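Local structure of putative flagellar hook-associated protein (Vibrio parahaemolyticus, 3PWX) at residues S48-S53 with K79-S84; K152-Q157 with L180-D185. The protein probably serves as a structural component of the bacterial flagellum, as a secreted member of the flagellin family thought to act at the hook-filament junction. All blocks are in the same frame, centred on the assembly; numbering follows the deposited sequence.

Interaction 1 of 2, residues S48-S53 with K79-S84; sequences SESLKS and KSYRDS. Unlike the reference sequence in segment 48-53: Ser48 (reference Asn).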
loop_
_atom_site.group_PDB
_atom_site.type_symbol
_atom_site.label_atom_id
_atom_site.label_comp_id
_atom_site.label_asym_id
_atom_site.label_seq_id
_atom_site.Cartn_x
_atom_site.Cartn_y
_atom_site.Cartn_z
ATOM N N SER A 48 -16.229 19.458 -6.958
ATOM C CA SER A 48 -17.625 19.092 -6.775
ATOM C C SER A 48 -18.593 20.273 -6.646
ATOM O O SER A 48 -19.735 20.171 -7.131
ATOM C CB SER A 48 -17.807 18.164 -5.615
ATOM O OG SER A 48 -17.829 18.933 -4.450
ATOM N N GLU A 49 -18.165 21.366 -5.994
ATOM C CA GLU A 49 -18.938 22.658 -6.006
ATOM C C GLU A 49 -19.149 23.198 -7.396
ATOM O O GLU A 49 -20.254 23.642 -7.750
ATOM C CB GLU A 49 -18.282 23.738 -5.155
ATOM C CG GLU A 49 -18.700 23.663 -3.661
ATOM C CD GLU A 49 -17.637 24.258 -2.736
ATOM O OE1 GLU A 49 -16.435 23.942 -2.948
ATOM O OE2 GLU A 49 -17.993 25.021 -1.788
ATOM N N SER A 50 -18.107 23.135 -8.207
ATOM C CA SER A 50 -18.261 23.564 -9.558
ATOM C C SER A 50 -19.184 22.637 -10.292
ATOM O O SER A 50 -19.924 23.075 -11.139
ATOM C CB SER A 50 -16.942 23.635 -10.271
ATOM O OG SER A 50 -16.103 24.578 -9.665
ATOM N N LEU A 51 -19.200 21.357 -9.973
ATOM C CA LEU A 51 -20.074 20.490 -10.767
ATOM C C LEU A 51 -21.540 20.776 -10.445
ATOM O O LEU A 51 -22.408 20.722 -11.313
ATOM C CB LEU A 51 -19.761 19.022 -10.553
ATOM C CG LEU A 51 -18.501 18.610 -11.278
ATOM C CD1 LEU A 51 -18.060 17.182 -10.752
ATOM C CD2 LEU A 51 -18.701 18.617 -12.770
ATOM N N LYS A 52 -21.770 21.100 -9.176
ATOM C CA LYS A 52 -23.048 21.473 -8.616
ATOM C C LYS A 52 -23.601 22.761 -9.304
ATOM O O LYS A 52 -24.693 22.747 -9.866
ATOM C CB LYS A 52 -22.822 21.634 -7.112
ATOM C CG LYS A 52 -23.975 21.863 -6.285
ATOM C CD LYS A 52 -24.941 20.715 -6.326
ATOM C CE LYS A 52 -26.394 21.239 -6.225
ATOM N NZ LYS A 52 -26.561 22.464 -5.363
ATOM N N SER A 53 -22.831 23.840 -9.306
ATOM C CA SER A 53 -23.261 25.070 -9.953
ATOM C C SER A 53 -23.496 24.877 -11.443
ATOM O O SER A 53 -24.441 25.427 -12.019
ATOM C CB SER A 53 -22.262 26.196 -9.729
ATOM O OG SER A 53 -21.816 26.164 -8.392
ATOM N N LYS A 79 -18.853 28.475 -18.638
ATOM C CA LYS A 79 -17.438 28.566 -18.927
ATOM C C LYS A 79 -16.583 28.830 -17.695
ATOM O O LYS A 79 -15.478 28.375 -17.660
ATOM C CB LYS A 79 -17.139 29.597 -20.007
ATOM C CG LYS A 79 -17.419 29.148 -21.455
ATOM C CD LYS A 79 -17.216 30.350 -22.423
ATOM C CE LYS A 79 -17.656 30.042 -23.855
ATOM N NZ LYS A 79 -17.589 31.240 -24.794
ATOM N N SER A 80 -17.098 29.534 -16.690
ATOM C CA SER A 80 -16.368 29.766 -15.437
ATOM C C SER A 80 -16.096 28.540 -14.629
ATOM O O SER A 80 -14.955 28.341 -14.204
ATOM C CB SER A 80 -17.104 30.694 -14.506
ATOM O OG SER A 80 -16.370 31.875 -14.456
ATOM N N TYR A 81 -17.151 27.761 -14.395
ATOM C CA TYR A 81 -17.073 26.507 -13.642
ATOM C C TYR A 81 -16.285 25.448 -14.429
ATOM O O TYR A 81 -15.499 24.711 -13.856
ATOM C CB TYR A 81 -18.476 26.037 -13.213
ATOM C CG TYR A 81 -19.161 27.049 -12.282
ATOM C CD1 TYR A 81 -18.599 27.336 -11.039
ATOM C CD2 TYR A 81 -20.314 27.734 -12.651
ATOM C CE1 TYR A 81 -19.172 28.237 -10.158
ATOM C CE2 TYR A 81 -20.910 28.676 -11.763
ATOM C CZ TYR A 81 -20.312 28.893 -10.507
ATOM O OH TYR A 81 -20.771 29.757 -9.570
ATOM N N ARG A 82 -16.458 25.455 -15.745
ATOM C CA ARG A 82 -15.649 24.683 -16.631
ATOM C C ARG A 82 -14.166 24.971 -16.429
ATOM O O ARG A 82 -13.387 24.025 -16.236
ATOM C CB ARG A 82 -16.054 24.886 -18.080
ATOM C CG ARG A 82 -15.272 24.019 -19.064
ATOM C CD ARG A 82 -15.350 24.614 -20.461
ATOM N NE ARG A 82 -14.545 25.838 -20.548
ATOM C CZ ARG A 82 -14.537 26.663 -21.601
ATOM N NH1 ARG A 82 -13.813 27.773 -21.575
ATOM N NH2 ARG A 82 -15.301 26.400 -22.648
ATOM N N ASP A 83 -13.778 26.238 -16.370
ATOM C CA ASP A 83 -12.350 26.547 -16.296
ATOM C C ASP A 83 -11.809 26.214 -14.945
ATOM O O ASP A 83 -10.770 25.575 -14.825
ATOM C CB ASP A 83 -12.079 28.013 -16.597
ATOM C CG ASP A 83 -12.377 28.385 -18.042
ATOM O OD1 ASP A 83 -12.618 27.495 -18.893
ATOM O OD2 ASP A 83 -12.372 29.612 -18.314
ATOM N N SER A 84 -12.546 26.625 -13.928
ATOM C CA SER A 84 -12.276 26.299 -12.540
ATOM C C SER A 84 -12.083 24.765 -12.251
ATOM O O SER A 84 -11.282 24.364 -11.390
ATOM C CB SER A 84 -13.390 26.938 -11.707
ATOM O OG SER A 84 -13.539 26.326 -10.437
HETATM O O HOH W 1 -13.310 23.927 -9.220
#

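Interaction 2 of 2, residues K152-Q157 with L180-D185; sequences KNVLNQ and LNAIDD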
loop_
_atom_site.group_PDB
_atom_site.type_symbol
_atom_site.label_atom_id
_atom_site.label_comp_id
_atom_site.label_asym_id
_atom_site.label_seq_id
_atom_site.Cartn_x
_atom_site.Cartn_y
_atom_site.Cartn_z
ATOM N N LYS A 152 -15.052 10.174 -23.079
ATOM C CA LYS A 152 -15.675 11.457 -23.449
ATOM C C LYS A 152 -16.160 12.299 -22.247
ATOM O O LYS A 152 -17.367 12.355 -21.955
ATOM C CB LYS A 152 -16.890 11.184 -24.369
ATOM C CG LYS A 152 -17.805 10.036 -23.835
ATOM C CD LYS A 152 -19.170 10.015 -24.500
ATOM C CE LYS A 152 -19.110 9.428 -25.931
ATOM N NZ LYS A 152 -20.339 9.778 -26.764
ATOM N N ASN A 153 -15.223 12.995 -21.603
ATOM C CA ASN A 153 -15.442 13.636 -20.317
ATOM C C ASN A 153 -16.484 14.746 -20.282
ATOM O O ASN A 153 -17.080 15.084 -21.278
ATOM C CB ASN A 153 -14.116 14.138 -19.786
ATOM C CG ASN A 153 -13.559 15.221 -20.611
ATOM O OD1 ASN A 153 -14.143 16.289 -20.697
ATOM N ND2 ASN A 153 -12.424 14.972 -21.242
ATOM N N VAL A 154 -16.679 15.300 -19.097
ATOM C CA VAL A 154 -17.697 16.272 -18.840
ATOM C C VAL A 154 -17.355 17.614 -19.424
ATOM O O VAL A 154 -18.255 18.399 -19.735
ATOM C CB VAL A 154 -17.981 16.434 -17.311
ATOM C CG1 VAL A 154 -16.808 17.098 -16.604
ATOM C CG2 VAL A 154 -19.273 17.242 -17.072
ATOM N N LEU A 155 -16.074 17.908 -19.559
ATOM C CA LEU A 155 -15.719 19.230 -20.058
ATOM C C LEU A 155 -15.992 19.353 -21.547
ATOM O O LEU A 155 -16.350 20.409 -22.039
ATOM C CB LEU A 155 -14.285 19.587 -19.699
ATOM C CG LEU A 155 -14.027 19.732 -18.190
ATOM C CD1 LEU A 155 -12.591 20.197 -17.910
ATOM C CD2 LEU A 155 -15.003 20.658 -17.472
ATOM N N ASN A 156 -15.855 18.251 -22.265
ATOM C CA ASN A 156 -16.273 18.248 -23.648
ATOM C C ASN A 156 -17.792 18.306 -23.776
ATOM O O ASN A 156 -18.298 18.973 -24.658
ATOM C CB ASN A 156 -15.647 17.067 -24.372
ATOM C CG ASN A 156 -14.143 17.280 -24.559
ATOM O OD1 ASN A 156 -13.721 18.434 -24.677
ATOM N ND2 ASN A 156 -13.326 16.201 -24.534
ATOM N N GLN A 157 -18.513 17.655 -22.859
ATOM C CA GLN A 157 -19.920 17.568 -22.991
ATOM C C GLN A 157 -20.502 18.937 -22.666
ATOM O O GLN A 157 -21.507 19.342 -23.252
ATOM C CB GLN A 157 -20.470 16.515 -22.057
ATOM C CG GLN A 157 -22.023 16.446 -22.014
ATOM C CD GLN A 157 -22.575 16.104 -23.372
ATOM O OE1 GLN A 157 -22.083 15.174 -24.021
ATOM N NE2 GLN A 157 -23.590 16.838 -23.816
ATOM N N LEU A 180 -26.537 16.607 -18.177
ATOM C CA LEU A 180 -26.847 16.252 -16.776
ATOM C C LEU A 180 -26.319 14.875 -16.419
ATOM O O LEU A 180 -25.740 14.690 -15.350
ATOM C CB LEU A 180 -28.317 16.389 -16.474
ATOM C CG LEU A 180 -28.876 17.816 -16.571
ATOM C CD1 LEU A 180 -30.424 17.779 -16.619
ATOM C CD2 LEU A 180 -28.376 18.750 -15.453
ATOM N N ASN A 181 -26.463 13.920 -17.337
ATOM C CA ASN A 181 -25.896 12.584 -17.171
ATOM C C ASN A 181 -24.354 12.558 -17.025
ATOM O O ASN A 181 -23.818 11.762 -16.239
ATOM C CB ASN A 181 -26.368 11.632 -18.278
ATOM C CG ASN A 181 -27.884 11.449 -18.295
ATOM O OD1 ASN A 181 -28.551 11.626 -17.286
ATOM N ND2 ASN A 181 -28.423 11.091 -19.444
ATOM N N ALA A 182 -23.655 13.426 -17.751
ATOM C CA ALA A 182 -22.214 13.496 -17.651
ATOM C C ALA A 182 -21.816 14.153 -16.351
ATOM O O ALA A 182 -20.821 13.696 -15.669
ATOM C CB ALA A 182 -21.619 14.210 -18.819
ATOM N N ILE A 183 -22.569 15.176 -15.959
ATOM C CA ILE A 183 -22.357 15.792 -14.650
ATOM C C ILE A 183 -22.660 14.823 -13.526
ATOM O O ILE A 183 -21.791 14.597 -12.704
ATOM C CB ILE A 183 -23.160 17.081 -14.431
ATOM C CG1 ILE A 183 -22.726 18.150 -15.443
ATOM C CG2 ILE A 183 -22.940 17.536 -12.971
ATOM C CD1 ILE A 183 -23.574 19.403 -15.503
ATOM N N ASP A 184 -23.855 14.223 -13.497
ATOM C CA ASP A 184 -24.123 13.166 -12.480
ATOM C C ASP A 184 -23.029 12.106 -12.376
ATOM O O ASP A 184 -22.678 11.724 -11.262
ATOM C CB ASP A 184 -25.504 12.512 -12.614
ATOM C CG ASP A 184 -26.607 13.501 -12.387
ATOM O OD1 ASP A 184 -26.290 14.619 -11.904
ATOM O OD2 ASP A 184 -27.783 13.194 -12.690
ATOM N N ASP A 185 -22.473 11.662 -13.509
ATOM C CA ASP A 185 -21.460 10.582 -13.475
ATOM C C ASP A 185 -20.140 11.068 -12.898
ATOM O O ASP A 185 -19.504 10.391 -12.049
ATOM C CB ASP A 185 -21.213 9.992 -14.862
ATOM C CG ASP A 185 -22.405 9.229 -15.373
ATOM O OD1 ASP A 185 -23.229 8.809 -14.504
ATOM O OD2 ASP A 185 -22.522 9.059 -16.619
#

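Interaction 1 of 2, residues S48-S53 with K79-S84
Tyr81 has its CG anti to its own carbonyl carbon (chi1 -62°), and this sends the phenol ring across to Ser53. Ser84 turns the other way: its OG lies anti to the backbone N (chi1 159°), on the side of Ser50. The two segments form an antiparallel helix pair in the flagellin N-terminal helical region. The segments of helix 7-61 and helix 71-89 have axes at 160°, 9.1 Å apart. Ser50 and Tyr81 are the closest residues by backbone, with CA atoms 5.2 Å apart.

The main apolar touch is a CH-pi contact. Ser53 CB sits over one face of the Tyr81 ring, 3.5 Å from its centroid and displaced toward the hydroxyl-bearing end. Its nearest ring atom is Tyr81 CZ. The Ser53 hydroxyl is tied back to its own helix, where Ser53 OG donates to Glu49 O at 3.0 Å. That bond holds OG back, while CB, set by the backbone, faces the ring. Ser50 OG lies near the ring plane, at the edge by Tyr81 CD1. Met54 and Ile57 of helix 7-61 also touch the tyrosine.

A water bridges the hydroxyls of Ser50 and Ser84. It lies 2.9 Å from Ser50 OG and 2.7 Å from Ser84 OG, and donates a weak bond to Ser84 O.

Interaction 2 of 2, residues K152-Q157 with L180-D185
This contact packs the first turn of helix 154-166 against the long helix 172-223, within the helical bundle. Val154 and Ala182 are the nearest residues by backbone, with CA atoms 5.4 Å apart. The touching side-chain atoms are all carbons.

Val154 presents one branch. The side chain starts out toward the facing helix, with CG2 anti to the backbone N. CG2 comes within 3.9 Å of Ile183 CG1, and the two side chains cross at a slant. The same methyl lies 4.2 Å from Ala182 CB, so it rests between two consecutive residues of the long helix. One turn on, Gln157 lays its aliphatic part over the alanine: Gln157 CG is 3.9 Å from Ala182 CB. The chain then bends at chi2 (61°). Its amide NE2 is hydrogen-bonded to Glu175 and Ser179, earlier on helix 172-223. Gln157 thus gives that helix both an apolar and a polar hold.

The start of the short helix is capped by Asn153. Its OD1 accepts from Asn156 N at 3.0 Å, and more weakly from Leu155 N. This N-cap closes the turn that carries Val154.

Around the pair, Ile148 of a loop touches Ala182, and Met54 of helix 7-61 touches Ile183. Leu155 faces Arg82 and Ile85 of helix 71-89, while Asn156 bonds to Tyr117, just before strand 118-119.

How the interactions relate
Residues 48-84 complete interaction 1 well before residues 152-185 make interaction 2. Their centres are about 12 Å apart. Each joins a different pair of helices, 7-61 with 71-89 and 154-166 with 172-223. The pairs meet directly by packing. Leu51 O lies 3.6 Å from Ile183 CG2, and Arg82 CG lies 3.7 Å from Leu155 CD2. Arg82 also forms a salt bridge with Asp159 of helix 154-166. Helices from the N-terminal and C-terminal halves of the chain are therefore gathered into one four-helix bundle. The strands, loops and short helix 142-145 between helix 71-89 and helix 154-166 are inserted between its two halves.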